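Local structure of cellulose-binding protein (Saccharophagus degradans, 2YHG) at residues 143-148 and 179-184; 137-142 and 174-179; 129-134 and 157-162. The protein is of unproven activity but may hydrolyse glycosyl bonds and bind polysaccharide as a whole, this piece comprising its nucleoside hydrolase-like and C-terminal domains. All coordinates share one frame; numbering follows the deposited sequence.

Contact 1: 143-148 and 179-184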
loop_
_atom_site.group_PDB
_atom_site.type_symbol
_atom_site.label_atom_id
_atom_site.label_comp_id
_atom_site.label_asym_id
_atom_site.label_seq_id
_atom_site.Cartn_x
_atom_site.Cartn_y
_atom_site.Cartn_z
ATOM N N PRO A 143 4.582 -9.375 -15.691
ATOM C CA PRO A 143 4.599 -8.002 -16.230
ATOM C C PRO A 143 4.318 -6.932 -15.185
ATOM O O PRO A 143 4.531 -5.744 -15.444
ATOM C CB PRO A 143 3.496 -8.018 -17.302
ATOM C CG PRO A 143 2.578 -9.085 -16.846
ATOM C CD PRO A 143 3.505 -10.161 -16.313
ATOM N N ARG A 144 3.767 -7.343 -14.047
ATOM C CA ARG A 144 3.476 -6.397 -13.015
ATOM C C ARG A 144 4.784 -5.947 -12.348
ATOM O O ARG A 144 5.643 -6.769 -12.048
ATOM C CB ARG A 144 2.594 -7.042 -11.966
ATOM C CG ARG A 144 1.168 -7.366 -12.452
ATOM C CD ARG A 144 0.411 -8.099 -11.380
ATOM N NE ARG A 144 1.048 -9.360 -11.022
ATOM C CZ ARG A 144 0.752 -10.052 -9.936
ATOM N NH1 ARG A 144 -0.179 -9.604 -9.100
ATOM N NH2 ARG A 144 1.378 -11.183 -9.682
ATOM N N PRO A 145 4.897 -4.672 -12.026
ATOM C CA PRO A 145 6.047 -4.208 -11.274
ATOM C C PRO A 145 5.999 -4.740 -9.847
ATOM O O PRO A 145 4.972 -5.223 -9.384
ATOM C CB PRO A 145 5.889 -2.695 -11.318
ATOM C CG PRO A 145 4.477 -2.438 -11.612
ATOM C CD PRO A 145 3.956 -3.596 -12.358
ATOM N N VAL A 146 7.113 -4.608 -9.153
ATOM C CA VAL A 146 7.082 -4.967 -7.772
ATOM C C VAL A 146 7.547 -3.852 -6.874
ATOM O O VAL A 146 8.457 -3.061 -7.170
ATOM C CB VAL A 146 7.827 -6.255 -7.539
ATOM C CG1 VAL A 146 9.236 -6.092 -7.970
ATOM C CG2 VAL A 146 7.704 -6.731 -6.100
ATOM N N TRP A 147 6.765 -3.702 -5.808
ATOM C CA TRP A 147 7.044 -2.744 -4.766
ATOM C C TRP A 147 7.934 -3.376 -3.728
ATOM O O TRP A 147 7.691 -4.500 -3.281
ATOM C CB TRP A 147 5.774 -2.279 -4.085
ATOM C CG TRP A 147 4.961 -1.402 -4.950
ATOM C CD1 TRP A 147 4.123 -1.789 -5.968
ATOM C CD2 TRP A 147 4.998 0.022 -4.989
ATOM N NE1 TRP A 147 3.664 -0.694 -6.639
ATOM C CE2 TRP A 147 4.179 0.431 -6.065
ATOM C CE3 TRP A 147 5.666 0.995 -4.244
ATOM C CZ2 TRP A 147 4.032 1.769 -6.403
ATOM C CZ3 TRP A 147 5.497 2.318 -4.561
ATOM C CH2 TRP A 147 4.686 2.695 -5.656
ATOM N N ALA A 148 8.948 -2.629 -3.306
ATOM C CA ALA A 148 9.733 -2.973 -2.124
ATOM C C ALA A 148 9.616 -1.821 -1.151
ATOM O O ALA A 148 9.757 -0.672 -1.545
ATOM C CB ALA A 148 11.185 -3.302 -2.468
ATOM N N LYS A 179 11.189 -1.857 -13.347
ATOM C CA LYS A 179 10.215 -2.783 -12.822
ATOM C C LYS A 179 10.040 -2.714 -11.295
ATOM O O LYS A 179 9.192 -3.391 -10.757
ATOM C CB LYS A 179 10.620 -4.194 -13.203
ATOM C CG LYS A 179 10.541 -4.436 -14.688
ATOM C CD LYS A 179 10.974 -5.804 -15.115
ATOM C CE LYS A 179 12.430 -6.039 -14.786
ATOM N NZ LYS A 179 12.949 -7.292 -15.401
ATOM N N LEU A 180 10.813 -1.860 -10.643
ATOM C CA LEU A 180 10.813 -1.694 -9.186
ATOM C C LEU A 180 10.097 -0.391 -8.828
ATOM O O LEU A 180 10.104 0.563 -9.603
ATOM C CB LEU A 180 12.260 -1.669 -8.713
ATOM C CG LEU A 180 12.531 -1.641 -7.205
ATOM C CD1 LEU A 180 11.943 -2.829 -6.482
ATOM C CD2 LEU A 180 14.026 -1.526 -6.992
ATOM N N ARG A 181 9.543 -0.343 -7.613
ATOM C CA ARG A 181 9.083 0.890 -6.988
ATOM C C ARG A 181 9.424 0.787 -5.515
ATOM O O ARG A 181 9.404 -0.323 -4.968
ATOM C CB ARG A 181 7.600 1.153 -7.122
ATOM C CG ARG A 181 7.125 1.505 -8.532
ATOM C CD ARG A 181 6.583 0.263 -9.186
ATOM N NE ARG A 181 6.004 0.595 -10.524
ATOM C CZ ARG A 181 6.699 0.635 -11.658
ATOM N NH1 ARG A 181 7.989 0.389 -11.687
ATOM N NH2 ARG A 181 6.037 0.744 -12.790
ATOM N N VAL A 182 9.745 1.911 -4.891
ATOM C CA VAL A 182 10.054 1.923 -3.471
ATOM C C VAL A 182 9.074 2.818 -2.733
ATOM O O VAL A 182 8.837 3.965 -3.126
ATOM C CB VAL A 182 11.508 2.402 -3.220
ATOM C CG1 VAL A 182 11.800 2.535 -1.720
ATOM C CG2 VAL A 182 12.506 1.431 -3.873
ATOM N N TYR A 183 8.557 2.288 -1.613
ATOM C CA TYR A 183 7.766 3.083 -0.660
ATOM C C TYR A 183 8.532 3.047 0.660
ATOM O O TYR A 183 8.592 2.023 1.326
ATOM C CB TYR A 183 6.339 2.518 -0.509
ATOM C CG TYR A 183 5.372 3.459 0.160
ATOM C CD1 TYR A 183 5.560 3.887 1.468
ATOM C CD2 TYR A 183 4.236 3.900 -0.487
ATOM C CE1 TYR A 183 4.628 4.690 2.090
ATOM C CE2 TYR A 183 3.289 4.732 0.141
ATOM C CZ TYR A 183 3.506 5.120 1.440
ATOM O OH TYR A 183 2.621 5.910 2.149
ATOM N N ASP A 184 9.144 4.189 0.978
ATOM C CA ASP A 184 9.992 4.387 2.159
ATOM C C ASP A 184 9.179 5.152 3.194
ATOM O O ASP A 184 8.732 6.262 2.932
ATOM C CB ASP A 184 11.217 5.179 1.700
ATOM C CG ASP A 184 12.039 5.829 2.787
ATOM O OD1 ASP A 184 11.818 5.534 3.977
ATOM O OD2 ASP A 184 12.942 6.642 2.403
#

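Contact 2: 137-142 and 174-179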
loop_
_atom_site.group_PDB
_atom_site.type_symbol
_atom_site.label_atom_id
_atom_site.label_comp_id
_atom_site.label_asym_id
_atom_site.label_seq_id
_atom_site.Cartn_x
_atom_site.Cartn_y
_atom_site.Cartn_z
ATOM N N ALA A 137 12.654 -11.406 -7.557
ATOM C CA ALA A 137 11.288 -10.933 -7.815
ATOM C C ALA A 137 11.259 -9.946 -8.959
ATOM O O ALA A 137 10.402 -10.030 -9.851
ATOM C CB ALA A 137 10.717 -10.296 -6.555
ATOM N N VAL A 138 12.181 -9.001 -8.981
ATOM C CA VAL A 138 12.227 -8.021 -10.054
ATOM C C VAL A 138 12.531 -8.692 -11.379
ATOM O O VAL A 138 11.973 -8.317 -12.413
ATOM C CB VAL A 138 13.215 -6.900 -9.743
ATOM C CG1 VAL A 138 13.337 -5.946 -10.936
ATOM C CG2 VAL A 138 12.778 -6.141 -8.466
ATOM N N ASP A 139 13.375 -9.723 -11.369
ATOM C CA ASP A 139 13.735 -10.428 -12.576
ATOM C C ASP A 139 12.591 -11.280 -13.124
ATOM O O ASP A 139 12.618 -11.659 -14.281
ATOM C CB ASP A 139 14.948 -11.317 -12.334
ATOM C CG ASP A 139 16.263 -10.570 -12.223
ATOM O OD1 ASP A 139 16.347 -9.406 -12.609
ATOM O OD2 ASP A 139 17.239 -11.251 -11.834
ATOM N N LYS A 140 11.645 -11.697 -12.287
ATOM C CA LYS A 140 10.618 -12.660 -12.669
ATOM C C LYS A 140 9.846 -12.158 -13.885
ATOM O O LYS A 140 9.538 -10.968 -14.002
ATOM C CB LYS A 140 9.683 -12.897 -11.487
ATOM C CG LYS A 140 8.734 -14.044 -11.595
ATOM C CD LYS A 140 7.921 -14.235 -10.317
ATOM C CE LYS A 140 6.987 -15.411 -10.377
ATOM N NZ LYS A 140 6.105 -15.460 -9.196
ATOM N N ASP A 141 9.391 -13.114 -14.685
ATOM C CA ASP A 141 8.623 -12.848 -15.902
ATOM C C ASP A 141 7.158 -12.619 -15.591
ATOM O O ASP A 141 6.272 -13.159 -16.240
ATOM C CB ASP A 141 8.795 -13.970 -16.946
ATOM C CG ASP A 141 8.112 -15.243 -16.534
ATOM O OD1 ASP A 141 7.961 -15.486 -15.314
ATOM O OD2 ASP A 141 7.733 -16.015 -17.445
ATOM N N ASP A 142 6.887 -11.720 -14.656
ATOM C CA ASP A 142 5.549 -11.236 -14.370
ATOM C C ASP A 142 5.537 -9.785 -14.846
ATOM O O ASP A 142 6.379 -9.005 -14.418
ATOM C CB ASP A 142 5.349 -11.372 -12.851
ATOM C CG ASP A 142 3.945 -11.078 -12.399
ATOM O OD1 ASP A 142 3.293 -10.161 -12.926
ATOM O OD2 ASP A 142 3.541 -11.667 -11.344
ATOM N N ASP A 174 18.925 -0.639 -16.146
ATOM C CA ASP A 174 17.796 0.235 -16.396
ATOM C C ASP A 174 16.506 -0.555 -16.425
ATOM O O ASP A 174 15.463 -0.096 -15.950
ATOM C CB ASP A 174 17.989 1.001 -17.711
ATOM C CG ASP A 174 19.075 2.063 -17.621
ATOM O OD1 ASP A 174 19.311 2.624 -16.540
ATOM O OD2 ASP A 174 19.657 2.400 -18.687
ATOM N N ALA A 175 16.550 -1.739 -17.014
ATOM C CA ALA A 175 15.350 -2.567 -17.065
ATOM C C ALA A 175 14.903 -2.998 -15.666
ATOM O O ALA A 175 13.723 -2.979 -15.354
ATOM C CB ALA A 175 15.593 -3.804 -17.947
ATOM N N PHE A 176 15.862 -3.380 -14.841
ATOM C CA PHE A 176 15.634 -3.760 -13.450
ATOM C C PHE A 176 14.929 -2.602 -12.712
ATOM O O PHE A 176 13.852 -2.775 -12.118
ATOM C CB PHE A 176 16.963 -4.122 -12.794
ATOM C CG PHE A 176 16.843 -4.687 -11.407
ATOM C CD1 PHE A 176 16.703 -6.051 -11.215
ATOM C CD2 PHE A 176 16.854 -3.840 -10.307
ATOM C CE1 PHE A 176 16.606 -6.578 -9.956
ATOM C CE2 PHE A 176 16.738 -4.374 -9.028
ATOM C CZ PHE A 176 16.586 -5.737 -8.858
ATOM N N ILE A 177 15.495 -1.413 -12.801
ATOM C CA ILE A 177 14.938 -0.230 -12.143
ATOM C C ILE A 177 13.534 0.067 -12.608
ATOM O O ILE A 177 12.676 0.452 -11.820
ATOM C CB ILE A 177 15.876 0.978 -12.322
ATOM C CG1 ILE A 177 17.192 0.778 -11.577
ATOM C CG2 ILE A 177 15.165 2.286 -11.961
ATOM C CD1 ILE A 177 17.088 0.840 -10.029
ATOM N N SER A 178 13.272 -0.146 -13.894
ATOM C CA SER A 178 11.969 0.173 -14.439
ATOM C C SER A 178 10.840 -0.676 -13.872
ATOM O O SER A 178 9.675 -0.282 -13.927
ATOM C CB SER A 178 11.979 0.043 -15.961
ATOM O OG SER A 178 11.927 -1.294 -16.407
ATOM N N LYS A 179 11.189 -1.857 -13.347
ATOM C CA LYS A 179 10.215 -2.783 -12.822
ATOM C C LYS A 179 10.040 -2.714 -11.295
ATOM O O LYS A 179 9.192 -3.391 -10.757
ATOM C CB LYS A 179 10.620 -4.194 -13.203
ATOM C CG LYS A 179 10.541 -4.436 -14.688
ATOM C CD LYS A 179 10.974 -5.804 -15.115
ATOM C CE LYS A 179 12.430 -6.039 -14.786
ATOM N NZ LYS A 179 12.949 -7.292 -15.401
HETATM O O HOH W 1 15.476 -7.414 -14.322
HETATM O O HOH W 2 10.994 -9.302 -15.866
#

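Contact 3: 129-134 and 157-162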
loop_
_atom_site.group_PDB
_atom_site.type_symbol
_atom_site.label_atom_id
_atom_site.label_comp_id
_atom_site.label_asym_id
_atom_site.label_seq_id
_atom_site.Cartn_x
_atom_site.Cartn_y
_atom_site.Cartn_z
ATOM N N ALA A 129 19.751 -13.051 2.114
ATOM C CA ALA A 129 18.597 -13.748 1.560
ATOM C C ALA A 129 17.584 -12.745 1.033
ATOM O O ALA A 129 17.013 -12.922 -0.039
ATOM C CB ALA A 129 17.993 -14.688 2.574
ATOM N N GLY A 130 17.362 -11.675 1.783
ATOM C CA GLY A 130 16.384 -10.684 1.377
ATOM C C GLY A 130 16.771 -9.894 0.145
ATOM O O GLY A 130 15.940 -9.637 -0.720
ATOM N N SER A 131 18.042 -9.504 0.024
ATOM C CA SER A 131 18.448 -8.757 -1.141
ATOM C C SER A 131 18.340 -9.636 -2.377
ATOM O O SER A 131 17.879 -9.199 -3.415
ATOM C CB SER A 131 19.837 -8.122 -0.963
ATOM O OG SER A 131 20.874 -9.066 -0.843
ATOM N N ASN A 132 18.775 -10.879 -2.251
ATOM C CA ASN A 132 18.647 -11.792 -3.382
ATOM C C ASN A 132 17.182 -12.055 -3.711
ATOM O O ASN A 132 16.859 -12.223 -4.901
ATOM C CB ASN A 132 19.363 -13.117 -3.092
ATOM C CG ASN A 132 20.860 -13.014 -3.169
ATOM O OD1 ASN A 132 21.408 -12.073 -3.755
ATOM N ND2 ASN A 132 21.542 -13.986 -2.577
ATOM N N LEU A 133 16.304 -12.116 -2.725
ATOM C CA LEU A 133 14.880 -12.314 -2.961
ATOM C C LEU A 133 14.318 -11.165 -3.794
ATOM O O LEU A 133 13.541 -11.375 -4.734
ATOM C CB LEU A 133 14.159 -12.463 -1.606
ATOM C CG LEU A 133 12.632 -12.661 -1.619
ATOM C CD1 LEU A 133 12.179 -13.148 -0.273
ATOM C CD2 LEU A 133 11.865 -11.348 -1.915
ATOM N N ILE A 134 14.707 -9.927 -3.486
ATOM C CA ILE A 134 14.282 -8.797 -4.243
ATOM C C ILE A 134 14.747 -8.911 -5.687
ATOM O O ILE A 134 13.988 -8.641 -6.621
ATOM C CB ILE A 134 14.717 -7.473 -3.574
ATOM C CG1 ILE A 134 14.005 -7.291 -2.255
ATOM C CG2 ILE A 134 14.498 -6.296 -4.497
ATOM C CD1 ILE A 134 14.602 -6.216 -1.375
ATOM N N ILE A 157 17.030 -3.232 -0.128
ATOM C CA ILE A 157 16.726 -2.835 -1.497
ATOM C C ILE A 157 18.014 -2.287 -2.143
ATOM O O ILE A 157 18.332 -2.621 -3.303
ATOM C CB ILE A 157 15.603 -1.801 -1.554
ATOM C CG1 ILE A 157 14.362 -2.256 -0.786
ATOM C CG2 ILE A 157 15.252 -1.520 -3.021
ATOM C CD1 ILE A 157 13.304 -1.180 -0.580
ATOM N N ALA A 158 18.744 -1.446 -1.416
ATOM C CA ALA A 158 19.992 -0.884 -1.958
ATOM C C ALA A 158 21.004 -2.007 -2.261
ATOM O O ALA A 158 21.677 -1.921 -3.284
ATOM C CB ALA A 158 20.573 0.140 -1.022
ATOM N N GLN A 159 21.097 -3.024 -1.420
ATOM C CA GLN A 159 22.046 -4.108 -1.703
ATOM C C GLN A 159 21.639 -4.827 -3.006
ATOM O O GLN A 159 22.496 -5.174 -3.824
ATOM C CB GLN A 159 22.114 -5.102 -0.558
ATOM C CG GLN A 159 23.010 -6.295 -0.833
ATOM C CD GLN A 159 24.476 -5.924 -0.958
ATOM O OE1 GLN A 159 24.893 -4.860 -0.530
ATOM N NE2 GLN A 159 25.294 -6.812 -1.569
ATOM N N ALA A 160 20.345 -5.057 -3.196
ATOM C CA ALA A 160 19.847 -5.697 -4.426
ATOM C C ALA A 160 20.258 -4.865 -5.644
ATOM O O ALA A 160 20.803 -5.383 -6.622
ATOM C CB ALA A 160 18.344 -5.828 -4.353
ATOM N N VAL A 161 19.940 -3.576 -5.617
ATOM C CA VAL A 161 20.255 -2.703 -6.755
ATOM C C VAL A 161 21.772 -2.590 -6.957
ATOM O O VAL A 161 22.251 -2.642 -8.091
ATOM C CB VAL A 161 19.586 -1.309 -6.556
ATOM C CG1 VAL A 161 20.094 -0.323 -7.602
ATOM C CG2 VAL A 161 18.089 -1.416 -6.567
ATOM N N TRP A 162 22.529 -2.463 -5.870
ATOM C CA TRP A 162 23.969 -2.387 -5.953
ATOM C C TRP A 162 24.531 -3.625 -6.647
ATOM O O TRP A 162 25.413 -3.522 -7.517
ATOM C CB TRP A 162 24.597 -2.204 -4.562
ATOM C CG TRP A 162 26.063 -2.073 -4.618
ATOM C CD1 TRP A 162 26.775 -0.920 -4.812
ATOM C CD2 TRP A 162 27.017 -3.122 -4.569
ATOM N NE1 TRP A 162 28.101 -1.195 -4.901
ATOM C CE2 TRP A 162 28.289 -2.539 -4.749
ATOM C CE3 TRP A 162 26.926 -4.493 -4.407
ATOM C CZ2 TRP A 162 29.459 -3.285 -4.801
ATOM C CZ3 TRP A 162 28.095 -5.233 -4.474
ATOM C CH2 TRP A 162 29.327 -4.631 -4.708
#

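Contact 1: 143-148 and 179-184
The carbonyl oxygen of Arg181 takes one hydrogen bond and one weaker CA-H...O contact from the neighbouring strand. Ala148 N reaches Arg181 O at 2.9 Å along an almost straight path (171° at the hydrogen), and Trp147 CA approaches the same oxygen at 3.4 Å. The ladder is parallel. Val146 N binds Lys179 O at 2.9 Å, Arg181 N returns to Val146 O, and the longer bond from Tyr183 N to Ala148 O, 3.2 Å, follows; the ladder continues with Tyr183 and Cys150. This pairing illustrates how a beta-alpha-beta crossover is completed: strands 146-150 and 180-185 lie side by side in the six-stranded parallel sheet of the nucleoside hydrolase-like domain, and the chain between them runs through helices 155-167 and 170-178.

Trp147 and Arg181 share one face of that sheet. The CB of Arg181 sits squarely over the six-membered ring of Trp147, 3.3 Å from its centroid, in a CH-pi contact. From there the arginine chain bends at chi2 (97°), carrying the guanidinium past the indole with the two planes 89° apart. It comes to rest face-on against Pro145, whose CB lies over the centre of the guanidinium and 3.4 Å from Arg181 NE. Arg181 NH1 donates to Leu180 O at 3.0 Å, approaching from above the carbonyl plane, and also to Ser178 O, while NE is taken by Ser260 OG. These bonds probably limit rotation of the guanidinium. On the opposite face Leu180 leans toward the first strand, bringing its CD1 to 4.1 Å from Ala148 CB; helix 155-167 packs over both residues through Ile157 and Val161.

Contact 2: 137-142 and 174-179
The C-terminal ends of helices 129-139 and 170-178, in the alpha/beta nucleoside hydrolase-like domain, meet through Val138 and Phe176, and Lys179, which follows helix 170-178, adds a polar link. With CG1 anti to its backbone N (chi1 175°), Val138 presents that methyl to one face of the Phe176 ring, somewhat toward the rim, and CG1 comes within 3.4 Å of Phe176 CD1. The ring edge is met by a carboxylate: Asp139 OD1 lies near the ring plane, 3.7 Å from Phe176 CD1, its own plane turned 79° from the ring.

Polar links run past this apolar core. The Lys179 chain turns at chi3 (-63°) and lays its CE and NZ beside the Val138 carbonyl, where NZ makes a weak hydrogen bond to Val138 O at 3.3 Å. Two waters also accept from Lys179 NZ, each at 2.8 Å; one donates on to Asp139 OD1, the other to Lys140 O. Asp139 and Lys179 are thus joined through water, while OD2 of the aspartate forms a salt bridge with Arg168. Around the contact, Phe176 also rests on Val161 and Val164 of helix 155-167, while Ala137 of helix 129-139 touches Ile32 of strand 30-35.

Contact 3: 129-134 and 157-162
Apolar contacts carry much of the meeting between Ile134 and the pair Ile157 and Ala160. CD1 of Ile134 reaches Ile157 CG1 at 4.0 Å, the two side chains crossing at about a right angle, while its other branch, CG2, lies 3.9 Å from Ala160 CB. With CG1 anti to the carbonyl carbon (chi1 -66°), the isoleucine splits its two branches between these partners. The axes of the segments 129-134 and 157-162 approach to 8.0 Å and cross at -59°. This example of close helix packing is consistent with the small residues at the crossing: Ser131 and Ala160 face each other at the point where the backbones are nearest, their CA atoms 4.7 Å apart.

Contacts between apolar carbon and polar oxygen come next. Ala160 CB is set against the backbone carbonyl of Ser131, 3.5 Å from its O, and Ser131 OG rests alongside the aliphatic part of Gln159, 3.5 Å from CG.

The polar ends of both side chains bond outside the two segments. Ser131 OG pairs with Ser128 N, just ahead of its own helix. The Gln159 chain bends at chi2 (66°) and uses both ends of its amide, OE1 receiving Gly123 N and NE2 binding Asp127 OD1, so the buried glutamine ties helix 155-167 to the segment leading into helix 129-139.

Both helices lie on the same face of the parallel sheet: Ile134 packs on Ile32 of strand 30-35, Ile157 on Ala148 and Cys150 of strand 146-150, and beyond them helix 190-198 meets Ile157 and Ala158.

In the fold
The contacts join two layers of the nucleoside hydrolase-like domain, with contact 1 in the sheet and contacts 2 and 3 between helices beside it. Their centres are 9 Å (1 and 2), 13 Å (1 and 3) and 12 Å (2 and 3) apart. Val146 CG1 meets Val138 CG2 at 3.6 Å, joining contact 1 to contact 2, and Ala148 CB meets Ile157 CD1 at 3.5 Å, joining it to contact 3. Helix 129-139 serves both helix contacts. The side chain of Tyr183 lies about 9 Å from a bound magnesium and about 11 Å from a calcium, which is about 13 Å from the side chain of Ile157; contact 2 is remote from the metal sites.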